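Local coordinates for trehalose synthase regulatory protein (PDB 5HUS) that probably serves as a regulatory subunit of the trehalose synthase complex, its C-terminal domain belonging to the trehalose-phosphatase family of the HAD clan, at residues C211-L216 / H241-V246; D68-L73 / K103-K108; V4-N9 / N298-I303; L247-L252 / L274-I279. One frame throughout, in Å; residues are numbered along the deposited sequence.

Overall arrangement
All four interactions reach the central mixed sheet; interaction 3 packs the C-terminal helix and the N-terminal segment on a face of it near the 4-5 margin. Interaction 4 is the buried one: neighbouring parallel strands share regular backbone hydrogen bonds. Interactions 1 and 4 use strand 243-250 at successive points, the first tethering its entrance to the end of a helix through an asparagine amide. Interaction 2, a turn lying over strand 69-74, mixes apolar contact with one bond to a tyrosine hydroxyl; it meets interaction 1 where His212 reaches Phe70 and Tyr72. Interaction 3 is apolar, with surface residues at its margin, and joins interaction 4 where Phe6 and Leu300 lie on Leu274, Val276 and Ser249.

Interaction 1 (C211-L216 / H241-V246); sequences CHNSNL and HEVAAV
His241 approaches helix 200-213 through its backbone, its C atom lying 3.4 Å from Asn213 OD1 while its side chain starts out away from the helix. At Glu242 the contact becomes polar but loose: the backbone N makes a weak hydrogen bond of 3.4 Å to Asn213 O. The aliphatic part of this glutamate lies against the same carbonyl, with CG 3.2 Å from Asn213 O, and a bend at chi2 (-80°) carries the carboxylate off, as befits a charged group at the surface. The helix is ending here: Ser214 leaves helical geometry, and Leu216 N turns back to Cys211 O at 3.0 Å. The last carbonyls of a helix lack the usual partners further along, and the segment entering strand 243-250 of the HAD-like sheet supplies one of them with an N-H. Val243 N is held more firmly, donating to Asn213 OD1 over 2.9 Å, nearly straight at 165° and in the plane of the amide's carbonyl. Asparagine suits this spot because its short side chain, with CG anti to the backbone N (chi1 -164°), brings a carbonyl oxygen to a buried strand N-H. The Val243 side chain points at the helix, and CG2 rests 3.7 Å from His212 C and 3.9 Å from His212 CB. Val243 and Val246 also pack on Leu209, one helical turn before Asn213.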
loop_
_atom_site.group_PDB
_atom_site.type_symbol
_atom_site.label_atom_id
_atom_site.label_comp_id
_atom_site.label_asym_id
_atom_site.label_seq_id
_atom_site.Cartn_x
_atom_site.Cartn_y
_atom_site.Cartn_z
ATOM N N CYS A 211 -2.535 14.904 6.652
ATOM C CA CYS A 211 -1.504 15.414 7.544
ATOM C C CYS A 211 -0.656 16.481 6.875
ATOM O O CYS A 211 -0.413 17.538 7.453
ATOM C CB CYS A 211 -0.609 14.282 8.042
ATOM S SG CYS A 211 -1.424 13.211 9.220
ATOM N N HIS A 212 -0.212 16.208 5.655
ATOM C CA HIS A 212 0.633 17.159 4.963
ATOM C C HIS A 212 -0.188 18.272 4.308
ATOM O O HIS A 212 0.296 19.394 4.160
ATOM C CB HIS A 212 1.502 16.432 3.935
ATOM C CG HIS A 212 2.514 15.522 4.558
ATOM N ND1 HIS A 212 3.670 15.993 5.145
ATOM C CD2 HIS A 212 2.534 14.176 4.710
ATOM C CE1 HIS A 212 4.367 14.974 5.618
ATOM N NE2 HIS A 212 3.699 13.861 5.369
ATOM N N ASN A 213 -1.428 17.970 3.939
ATOM C CA ASN A 213 -2.282 18.955 3.272
ATOM C C ASN A 213 -2.848 19.996 4.233
ATOM O O ASN A 213 -3.028 21.157 3.866
ATOM C CB ASN A 213 -3.438 18.257 2.546
ATOM C CG ASN A 213 -4.123 19.152 1.531
ATOM O OD1 ASN A 213 -3.481 19.965 0.870
ATOM N ND2 ASN A 213 -5.434 18.995 1.395
ATOM N N SER A 214 -3.134 19.575 5.460
ATOM C CA SER A 214 -3.777 20.452 6.434
ATOM C C SER A 214 -2.865 20.752 7.612
ATOM O O SER A 214 -3.293 21.359 8.592
ATOM C CB SER A 214 -5.079 19.827 6.932
ATOM O OG SER A 214 -5.934 19.494 5.853
ATOM N N ASN A 215 -1.610 20.320 7.500
ATOM C CA ASN A 215 -0.615 20.489 8.557
ATOM C C ASN A 215 -1.075 19.970 9.920
ATOM O O ASN A 215 -1.030 20.692 10.914
ATOM C CB ASN A 215 -0.216 21.957 8.685
ATOM C CG ASN A 215 1.265 22.169 8.480
ATOM O OD1 ASN A 215 2.081 21.781 9.317
ATOM N ND2 ASN A 215 1.624 22.784 7.361
ATOM N N LEU A 216 -1.511 18.717 9.961
ATOM C CA LEU A 216 -1.920 18.097 11.221
ATOM C C LEU A 216 -0.740 17.513 11.980
ATOM O O LEU A 216 0.117 16.857 11.390
ATOM C CB LEU A 216 -2.939 16.991 10.967
ATOM C CG LEU A 216 -4.043 17.293 9.965
ATOM C CD1 LEU A 216 -4.915 16.074 9.776
ATOM C CD2 LEU A 216 -4.866 18.495 10.423
ATOM N N HIS A 241 -4.798 23.831 0.986
ATOM C CA HIS A 241 -4.338 23.114 -0.185
ATOM C C HIS A 241 -2.821 23.138 -0.148
ATOM O O HIS A 241 -2.179 23.480 -1.136
ATOM C CB HIS A 241 -4.862 23.748 -1.475
ATOM C CG HIS A 241 -6.310 23.481 -1.741
ATOM N ND1 HIS A 241 -6.739 22.627 -2.734
ATOM C CD2 HIS A 241 -7.431 23.958 -1.148
ATOM C CE1 HIS A 241 -8.059 22.588 -2.741
ATOM N NE2 HIS A 241 -8.504 23.389 -1.787
ATOM N N GLU A 242 -2.255 22.800 1.012
ATOM C CA GLU A 242 -0.803 22.797 1.180
ATOM C C GLU A 242 -0.143 21.819 0.218
ATOM O O GLU A 242 0.966 22.060 -0.248
ATOM C CB GLU A 242 -0.416 22.454 2.620
ATOM C CG GLU A 242 -0.840 23.488 3.655
ATOM C CD GLU A 242 0.098 24.680 3.716
ATOM O OE1 GLU A 242 1.129 24.669 3.009
ATOM O OE2 GLU A 242 -0.196 25.627 4.477
ATOM N N VAL A 243 -0.827 20.718 -0.075
ATOM C CA VAL A 243 -0.334 19.758 -1.059
ATOM C C VAL A 243 -0.943 20.060 -2.425
ATOM O O VAL A 243 -2.162 20.040 -2.589
ATOM C CB VAL A 243 -0.647 18.298 -0.647
ATOM C CG1 VAL A 243 -0.329 17.336 -1.791
ATOM C CG2 VAL A 243 0.142 17.923 0.602
ATOM N N ALA A 244 -0.083 20.346 -3.399
ATOM C CA ALA A 244 -0.521 20.724 -4.736
ATOM C C ALA A 244 -0.296 19.622 -5.769
ATOM O O ALA A 244 -0.704 19.752 -6.922
ATOM C CB ALA A 244 0.195 22.002 -5.175
ATOM N N ALA A 245 0.360 18.538 -5.358
ATOM C CA ALA A 245 0.611 17.419 -6.258
ATOM C C ALA A 245 0.702 16.113 -5.489
ATOM O O ALA A 245 1.377 16.049 -4.465
ATOM C CB ALA A 245 1.890 17.646 -7.053
ATOM N N VAL A 246 0.017 15.085 -5.989
ATOM C CA VAL A 246 0.063 13.744 -5.393
ATOM C C VAL A 246 0.398 12.710 -6.464
ATOM O O VAL A 246 -0.137 12.756 -7.576
ATOM C CB VAL A 246 -1.270 13.363 -4.718
ATOM C CG1 VAL A 246 -1.163 11.989 -4.058
ATOM C CG2 VAL A 246 -1.673 14.408 -3.693
#

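Interaction 2 (D68-L73 / K103-K108); sequences DTFVYL and KLIGAK
Tyr72 and Ile105 are joined by the one hydrogen bond of this contact, from Ile105 N to Tyr72 OH, 3.2 Å long and close to straight at 164°. A tyrosine suits the place because its ring spans the gap between strand and loop and still ends in a polar atom; the same hydroxyl is also hydrogen-bonded to His212 NE2, so two partners fix its position. The apolar contacts centre on the tip of Ile105. Its CG1 is anti to the carbonyl carbon (chi1 -66°) and the chain is extended beyond, which sends CD1 between the two aromatic residues, 3.6 Å from Tyr72 CE1 and 3.7 Å from Phe70 CB. The methyl reaches Phe70 at the edge of its ring, but meets Tyr72 obliquely. Leu104 CD2 adds a looser apolar contact of 4.3 Å with Tyr72 CE2. The loop is shaped by a type II turn from Leu104 to Ala107, closed by Ala107 N on Leu104 O at 2.9 Å, and Gly106 takes the positive phi (89°) that glycine tolerates readily at the third position. The strand under the turn, 69-74, lies between 20-26 and 93-96 in the central sheet. His212 of helix 200-213 stacks on the Phe70 ring, while Gln218 of helix 218-223 touches Leu104 and Ala107.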
loop_
_atom_site.group_PDB
_atom_site.type_symbol
_atom_site.label_atom_id
_atom_site.label_comp_id
_atom_site.label_asym_id
_atom_site.label_seq_id
_atom_site.Cartn_x
_atom_site.Cartn_y
_atom_site.Cartn_z
ATOM N N ASP A 68 10.063 20.466 -0.131
ATOM C CA ASP A 68 8.619 20.521 -0.331
ATOM C C ASP A 68 8.041 19.168 -0.726
ATOM O O ASP A 68 6.893 19.079 -1.150
ATOM C CB ASP A 68 8.278 21.561 -1.396
ATOM C CG ASP A 68 9.183 21.464 -2.607
ATOM O OD1 ASP A 68 9.867 20.428 -2.754
ATOM O OD2 ASP A 68 9.211 22.421 -3.411
ATOM N N THR A 69 8.840 18.117 -0.580
ATOM C CA THR A 69 8.455 16.804 -1.076
ATOM C C THR A 69 8.443 15.775 0.051
ATOM O O THR A 69 9.343 15.743 0.887
ATOM C CB THR A 69 9.406 16.343 -2.198
ATOM O OG1 THR A 69 9.433 17.335 -3.233
ATOM C CG2 THR A 69 8.952 15.016 -2.783
ATOM N N PHE A 70 7.407 14.949 0.072
ATOM C CA PHE A 70 7.263 13.918 1.095
ATOM C C PHE A 70 7.060 12.572 0.422
ATOM O O PHE A 70 6.095 12.384 -0.324
ATOM C CB PHE A 70 6.092 14.239 2.023
ATOM C CG PHE A 70 6.140 15.627 2.587
ATOM C CD1 PHE A 70 5.331 16.627 2.069
ATOM C CD2 PHE A 70 7.011 15.939 3.617
ATOM C CE1 PHE A 70 5.383 17.912 2.582
ATOM C CE2 PHE A 70 7.065 17.219 4.133
ATOM C CZ PHE A 70 6.252 18.206 3.615
ATOM N N VAL A 71 7.981 11.643 0.674
ATOM C CA VAL A 71 7.926 10.319 0.065
ATOM C C VAL A 71 7.546 9.268 1.097
ATOM O O VAL A 71 8.170 9.190 2.155
ATOM C CB VAL A 71 9.279 9.934 -0.566
ATOM C CG1 VAL A 71 9.195 8.567 -1.220
ATOM C CG2 VAL A 71 9.700 10.993 -1.583
ATOM N N TYR A 72 6.511 8.485 0.786
ATOM C CA TYR A 72 6.047 7.400 1.660
ATOM C C TYR A 72 6.104 6.056 0.963
ATOM O O TYR A 72 5.715 5.929 -0.198
ATOM C CB TYR A 72 4.611 7.652 2.140
ATOM C CG TYR A 72 4.539 8.667 3.242
ATOM C CD1 TYR A 72 4.726 10.020 2.974
ATOM C CD2 TYR A 72 4.300 8.279 4.553
ATOM C CE1 TYR A 72 4.685 10.955 3.990
ATOM C CE2 TYR A 72 4.249 9.209 5.575
ATOM C CZ TYR A 72 4.450 10.541 5.289
ATOM O OH TYR A 72 4.391 11.469 6.303
ATOM N N LEU A 73 6.600 5.055 1.684
ATOM C CA LEU A 73 6.539 3.671 1.233
ATOM C C LEU A 73 5.258 3.002 1.723
ATOM O O LEU A 73 4.941 3.069 2.909
ATOM C CB LEU A 73 7.749 2.892 1.750
ATOM C CG LEU A 73 7.679 1.382 1.522
ATOM C CD1 LEU A 73 7.974 1.054 0.066
ATOM C CD2 LEU A 73 8.643 0.650 2.463
ATOM N N LYS A 103 3.743 5.589 9.959
ATOM C CA LYS A 103 4.771 6.365 10.640
ATOM C C LYS A 103 5.113 7.573 9.767
ATOM O O LYS A 103 5.808 7.463 8.755
ATOM C CB LYS A 103 6.012 5.508 10.948
ATOM C CG LYS A 103 7.143 6.287 11.603
ATOM C CD LYS A 103 8.259 5.356 12.099
ATOM C CE LYS A 103 7.814 4.586 13.334
ATOM N NZ LYS A 103 8.929 3.815 13.972
ATOM N N LEU A 104 4.568 8.721 10.159
ATOM C CA LEU A 104 4.802 9.975 9.460
ATOM C C LEU A 104 6.280 10.324 9.473
ATOM O O LEU A 104 7.008 9.933 10.382
ATOM C CB LEU A 104 3.990 11.098 10.102
ATOM C CG LEU A 104 2.478 10.882 10.162
ATOM C CD1 LEU A 104 1.829 11.918 11.067
ATOM C CD2 LEU A 104 1.865 10.923 8.773
ATOM N N ILE A 105 6.721 11.062 8.464
ATOM C CA ILE A 105 8.125 11.445 8.362
ATOM C C ILE A 105 8.551 12.215 9.612
ATOM O O ILE A 105 7.892 13.179 10.014
ATOM C CB ILE A 105 8.372 12.283 7.095
ATOM C CG1 ILE A 105 8.146 11.429 5.845
ATOM C CG2 ILE A 105 9.775 12.838 7.079
ATOM C CD1 ILE A 105 7.984 12.247 4.562
ATOM N N GLY A 106 9.627 11.754 10.246
ATOM C CA GLY A 106 10.136 12.387 11.452
ATOM C C GLY A 106 9.537 11.870 12.751
ATOM O O GLY A 106 10.008 12.214 13.835
ATOM N N ALA A 107 8.499 11.044 12.652
ATOM C CA ALA A 107 7.804 10.547 13.842
ATOM C C ALA A 107 8.533 9.368 14.472
ATOM O O ALA A 107 9.090 8.529 13.768
ATOM C CB ALA A 107 6.380 10.150 13.498
ATOM N N LYS A 108 8.516 9.305 15.800
ATOM C CA LYS A 108 9.133 8.194 16.521
ATOM C C LYS A 108 8.159 7.032 16.677
ATOM O O LYS A 108 8.565 5.890 16.863
ATOM C CB LYS A 108 9.615 8.640 17.905
ATOM C CG LYS A 108 10.546 9.837 17.910
ATOM C CD LYS A 108 11.133 10.052 19.301
ATOM C CE LYS A 108 11.015 11.502 19.751
ATOM N NZ LYS A 108 11.749 12.439 18.853
#

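Interaction 3 (V4-N9 / N298-I303); sequences VPFTKN and NELLCI
The Phe6 ring and the Ile303 side chain slide past each other in opposite directions. Ile303 CG2 comes nearest to the ring, meeting it obliquely 3.4 Å from Phe6 CE1, and Ile303 CD1 lies 3.6 Å from Phe6 CD1. With CG1 anti to the carbonyl carbon (chi1 -68°) and CG2 anti to the backbone N, the two branches of Ile303 are spread apart and reach different atoms: Ile303 CD1 also lies 3.3 Å from Phe6 O, whereas Ile303 CG2 sits 3.6 Å from Thr7 O. Beta-branching suits this residue, since both arms find a surface. Leu300, one turn earlier on the same helix, crosses the phenylalanine at a slant and touches the same ring atom obliquely, with its CD1 3.9 Å from Phe6 CE1. Spacing of three residues puts Leu300 and Ile303 on one side of helix 297-304, and the flat ring serves both. The contact unites the two ends of the chain: strand 4-5, at the margin of the central sheet, pairs with strand 292-294, and helix 297-304 lies against the residues that follow strand 4-5. Phe6 also packs on Leu274 and Val276 of strand 272-278, which buries the ring in the hydrophobic layer between sheet and helices. Next to it Thr7 is the N-cap of helix 8-15, its OG1 accepting from Ala10 N. Lys8 begins that helix at the exposed margin, where its CG comes within 4.2 Å of Ile303 CG1, and a long flexible side chain can keep its charged end at the surface.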
loop_
_atom_site.group_PDB
_atom_site.type_symbol
_atom_site.label_atom_id
_atom_site.label_comp_id
_atom_site.label_asym_id
_atom_site.label_seq_id
_atom_site.Cartn_x
_atom_site.Cartn_y
_atom_site.Cartn_z
ATOM N N VAL A 4 0.730 5.272 -21.751
ATOM C CA VAL A 4 1.793 6.206 -22.081
ATOM C C VAL A 4 2.962 5.964 -21.129
ATOM O O VAL A 4 2.770 5.825 -19.918
ATOM C CB VAL A 4 1.315 7.674 -22.002
ATOM C CG1 VAL A 4 0.534 7.917 -20.721
ATOM C CG2 VAL A 4 2.493 8.635 -22.122
ATOM N N PRO A 5 4.177 5.863 -21.682
ATOM C CA PRO A 5 5.374 5.657 -20.863
ATOM C C PRO A 5 5.636 6.805 -19.896
ATOM O O PRO A 5 5.567 7.973 -20.276
ATOM C CB PRO A 5 6.494 5.558 -21.904
ATOM C CG PRO A 5 5.810 5.071 -23.135
ATOM C CD PRO A 5 4.468 5.738 -23.120
ATOM N N PHE A 6 5.922 6.458 -18.647
ATOM C CA PHE A 6 6.357 7.421 -17.645
ATOM C C PHE A 6 7.705 8.006 -18.079
ATOM O O PHE A 6 8.633 7.267 -18.414
ATOM C CB PHE A 6 6.445 6.730 -16.275
ATOM C CG PHE A 6 6.607 7.666 -15.109
ATOM C CD1 PHE A 6 7.532 7.386 -14.110
ATOM C CD2 PHE A 6 5.828 8.802 -14.991
ATOM C CE1 PHE A 6 7.684 8.229 -13.022
ATOM C CE2 PHE A 6 5.976 9.655 -13.907
ATOM C CZ PHE A 6 6.908 9.369 -12.921
ATOM N N THR A 7 7.799 9.332 -18.105
ATOM C CA THR A 7 9.019 10.010 -18.531
ATOM C C THR A 7 9.415 11.102 -17.543
ATOM O O THR A 7 8.619 11.502 -16.696
ATOM C CB THR A 7 8.856 10.643 -19.929
ATOM O OG1 THR A 7 7.845 11.655 -19.876
ATOM C CG2 THR A 7 8.458 9.592 -20.957
ATOM N N LYS A 8 10.649 11.583 -17.653
ATOM C CA LYS A 8 11.105 12.698 -16.828
ATOM C C LYS A 8 10.270 13.948 -17.078
ATOM O O LYS A 8 9.988 14.709 -16.152
ATOM C CB LYS A 8 12.584 13.002 -17.091
ATOM C CG LYS A 8 13.530 11.895 -16.662
ATOM C CD LYS A 8 14.984 12.342 -16.730
ATOM C CE LYS A 8 15.916 11.225 -16.290
ATOM N NZ LYS A 8 17.320 11.689 -16.119
ATOM N N ASN A 9 9.876 14.159 -18.331
ATOM C CA ASN A 9 9.076 15.325 -18.686
ATOM C C ASN A 9 7.702 15.290 -18.037
ATOM O O ASN A 9 7.238 16.298 -17.505
ATOM C CB ASN A 9 8.931 15.444 -20.204
ATOM C CG ASN A 9 10.196 15.945 -20.870
ATOM O OD1 ASN A 9 11.023 16.597 -20.235
ATOM N ND2 ASN A 9 10.351 15.644 -22.153
ATOM N N ASN A 298 14.232 0.476 -11.341
ATOM C CA ASN A 298 15.328 1.423 -11.481
ATOM C C ASN A 298 14.918 2.595 -12.367
ATOM O O ASN A 298 15.274 3.740 -12.098
ATOM C CB ASN A 298 16.580 0.738 -12.040
ATOM C CG ASN A 298 17.222 -0.200 -11.033
ATOM O OD1 ASN A 298 16.530 -0.875 -10.270
ATOM N ND2 ASN A 298 18.550 -0.241 -11.021
ATOM N N GLU A 299 14.150 2.304 -13.410
ATOM C CA GLU A 299 13.683 3.342 -14.311
ATOM C C GLU A 299 12.721 4.279 -13.589
ATOM O O GLU A 299 12.789 5.501 -13.749
ATOM C CB GLU A 299 13.006 2.737 -15.540
ATOM C CG GLU A 299 12.632 3.787 -16.580
ATOM C CD GLU A 299 11.892 3.203 -17.759
ATOM O OE1 GLU A 299 11.411 2.052 -17.654
ATOM O OE2 GLU A 299 11.790 3.897 -18.794
ATOM N N LEU A 300 11.833 3.695 -12.790
ATOM C CA LEU A 300 10.891 4.473 -11.997
ATOM C C LEU A 300 11.625 5.432 -11.067
ATOM O O LEU A 300 11.335 6.624 -11.045
ATOM C CB LEU A 300 9.985 3.547 -11.183
ATOM C CG LEU A 300 9.055 4.218 -10.171
ATOM C CD1 LEU A 300 7.998 5.040 -10.881
ATOM C CD2 LEU A 300 8.408 3.173 -9.265
ATOM N N LEU A 301 12.577 4.904 -10.302
ATOM C CA LEU A 301 13.268 5.708 -9.299
ATOM C C LEU A 301 14.167 6.768 -9.945
ATOM O O LEU A 301 14.317 7.870 -9.419
ATOM C CB LEU A 301 14.077 4.811 -8.356
ATOM C CG LEU A 301 13.249 3.802 -7.553
ATOM C CD1 LEU A 301 14.113 2.997 -6.588
ATOM C CD2 LEU A 301 12.125 4.506 -6.808
ATOM N N CYS A 302 14.751 6.442 -11.091
ATOM C CA CYS A 302 15.608 7.398 -11.787
ATOM C C CYS A 302 14.809 8.608 -12.268
ATOM O O CYS A 302 15.284 9.743 -12.211
ATOM C CB CYS A 302 16.322 6.724 -12.957
ATOM S SG CYS A 302 17.725 5.704 -12.441
ATOM N N ILE A 303 13.585 8.363 -12.719
ATOM C CA ILE A 303 12.701 9.448 -13.119
ATOM C C ILE A 303 12.290 10.287 -11.908
ATOM O O ILE A 303 12.353 11.515 -11.948
ATOM C CB ILE A 303 11.443 8.918 -13.831
ATOM C CG1 ILE A 303 11.819 8.320 -15.190
ATOM C CG2 ILE A 303 10.423 10.035 -14.010
ATOM C CD1 ILE A 303 10.703 7.528 -15.847
#

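Interaction 4 (L247-L252 / L274-I279); sequences LYSGGL and LTVTLI
Strands 243-250 and 272-278 are the two parallel strands of a beta-alpha-beta unit whose connecting helix is 254-265, a building block of the Rossmann-like core of the HAD clan. Their segments run at 13° to each other. The strands are stitched by alternate donors and acceptors: Tyr248 N bonds to Leu274 O at 3.0 Å, Val276 N returns a bond to Tyr248 O, and the ladder goes on in the same pattern through Gly250 N to Val276 O and Leu278 N to Gly250 O. On one face, Leu247 and Leu274 lie side by side and point the same way, Leu247 CD1 being 3.7 Å from Leu274 CD2. Farther along that face the small Ser249 accepts a branched neighbour: Val276 places CG1 between its backbone N and carbonyl carbon (chi1 52°), and this methyl comes 3.6 Å from Ser249 CB. The other face carries Tyr248, Thr275 and Thr277, with Gly250 next to the tyrosine ring, where the lack of a side chain avoids crowding. Beyond the strand, Leu252 crosses Thr277 at about a right angle, its CD2 3.4 Å from Thr277 OG1. The Tyr248 face lies under helix 254-265, whose Asp256 and Asn259 hydrogen-bond to the tyrosine hydroxyl and whose Asn264 holds Thr275 OG1. Strand 20-26 is the other neighbour of 243-250, and 292-294 the other neighbour of 272-278.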
loop_
_atom_site.group_PDB
_atom_site.type_symbol
_atom_site.label_atom_id
_atom_site.label_comp_id
_atom_site.label_asym_id
_atom_site.label_seq_id
_atom_site.Cartn_x
_atom_site.Cartn_y
_atom_site.Cartn_z
ATOM N N LEU A 247 1.289 11.783 -6.132
ATOM C CA LEU A 247 1.667 10.725 -7.056
ATOM C C LEU A 247 1.599 9.379 -6.346
ATOM O O LEU A 247 2.016 9.257 -5.198
ATOM C CB LEU A 247 3.077 10.968 -7.612
ATOM C CG LEU A 247 3.640 10.029 -8.688
ATOM C CD1 LEU A 247 4.637 10.788 -9.554
ATOM C CD2 LEU A 247 4.316 8.788 -8.106
ATOM N N TYR A 248 1.066 8.374 -7.031
ATOM C CA TYR A 248 1.074 7.012 -6.503
ATOM C C TYR A 248 1.663 6.086 -7.540
ATOM O O TYR A 248 1.284 6.150 -8.709
ATOM C CB TYR A 248 -0.342 6.555 -6.123
ATOM C CG TYR A 248 -0.425 5.112 -5.676
ATOM C CD1 TYR A 248 -0.608 4.082 -6.596
ATOM C CD2 TYR A 248 -0.291 4.772 -4.333
ATOM C CE1 TYR A 248 -0.663 2.756 -6.192
ATOM C CE2 TYR A 248 -0.346 3.453 -3.920
ATOM C CZ TYR A 248 -0.536 2.453 -4.854
ATOM O OH TYR A 248 -0.610 1.137 -4.460
ATOM N N SER A 249 2.602 5.239 -7.117
ATOM C CA SER A 249 3.159 4.222 -7.995
ATOM C C SER A 249 2.949 2.851 -7.378
ATOM O O SER A 249 3.105 2.678 -6.168
ATOM C CB SER A 249 4.647 4.459 -8.246
ATOM O OG SER A 249 5.165 3.457 -9.105
ATOM N N GLY A 250 2.600 1.874 -8.205
ATOM C CA GLY A 250 2.401 0.533 -7.701
ATOM C C GLY A 250 2.614 -0.522 -8.759
ATOM O O GLY A 250 3.387 -0.331 -9.701
ATOM N N GLY A 251 1.930 -1.643 -8.585
ATOM C CA GLY A 251 1.944 -2.711 -9.561
ATOM C C GLY A 251 0.550 -2.937 -10.101
ATOM O O GLY A 251 -0.288 -2.039 -10.085
ATOM N N LEU A 252 0.302 -4.146 -10.584
ATOM C CA LEU A 252 -0.989 -4.481 -11.162
ATOM C C LEU A 252 -1.694 -5.500 -10.292
ATOM O O LEU A 252 -1.755 -6.686 -10.625
ATOM C CB LEU A 252 -0.817 -5.021 -12.579
ATOM C CG LEU A 252 -0.161 -4.047 -13.553
ATOM C CD1 LEU A 252 0.383 -4.785 -14.760
ATOM C CD2 LEU A 252 -1.156 -2.977 -13.974
ATOM N N LEU A 274 -0.896 12.003 -10.416
ATOM C CA LEU A 274 -0.273 11.116 -11.382
ATOM C C LEU A 274 -0.268 9.709 -10.814
ATOM O O LEU A 274 0.097 9.498 -9.665
ATOM C CB LEU A 274 1.151 11.579 -11.716
ATOM C CG LEU A 274 1.945 10.885 -12.834
ATOM C CD1 LEU A 274 3.031 11.821 -13.352
ATOM C CD2 LEU A 274 2.576 9.571 -12.377
ATOM N N THR A 275 -0.694 8.754 -11.624
ATOM C CA THR A 275 -0.617 7.354 -11.252
ATOM C C THR A 275 0.249 6.626 -12.272
ATOM O O THR A 275 0.119 6.847 -13.478
ATOM C CB THR A 275 -2.007 6.707 -11.181
ATOM O OG1 THR A 275 -2.729 6.995 -12.384
ATOM C CG2 THR A 275 -2.788 7.254 -9.992
ATOM N N VAL A 276 1.137 5.769 -11.785
ATOM C CA VAL A 276 2.026 5.021 -12.666
ATOM C C VAL A 276 2.189 3.598 -12.149
ATOM O O VAL A 276 2.329 3.373 -10.943
ATOM C CB VAL A 276 3.408 5.711 -12.799
ATOM C CG1 VAL A 276 4.000 6.015 -11.428
ATOM C CG2 VAL A 276 4.360 4.858 -13.619
ATOM N N THR A 277 2.132 2.630 -13.056
ATOM C CA THR A 277 2.282 1.241 -12.666
ATOM C C THR A 277 3.534 0.625 -13.267
ATOM O O THR A 277 3.946 0.986 -14.369
ATOM C CB THR A 277 1.065 0.388 -13.081
ATOM O OG1 THR A 277 1.242 -0.948 -12.597
ATOM C CG2 THR A 277 0.898 0.348 -14.597
ATOM N N LEU A 278 4.137 -0.283 -12.512
ATOM C CA LEU A 278 5.196 -1.141 -13.024
ATOM C C LEU A 278 4.588 -2.169 -13.964
ATOM O O LEU A 278 3.602 -2.819 -13.623
ATOM C CB LEU A 278 5.934 -1.826 -11.874
ATOM C CG LEU A 278 6.849 -0.917 -11.055
ATOM C CD1 LEU A 278 7.173 -1.547 -9.708
ATOM C CD2 LEU A 278 8.122 -0.645 -11.830
ATOM N N ILE A 279 5.161 -2.292 -15.157
ATOM C CA ILE A 279 4.685 -3.257 -16.140
ATOM C C ILE A 279 5.831 -4.157 -16.578
ATOM O O ILE A 279 7.002 -3.819 -16.394
ATOM C CB ILE A 279 4.077 -2.567 -17.373
ATOM C CG1 ILE A 279 5.137 -1.742 -18.104
ATOM C CG2 ILE A 279 2.908 -1.688 -16.968
ATOM C CD1 ILE A 279 4.592 -0.951 -19.273
#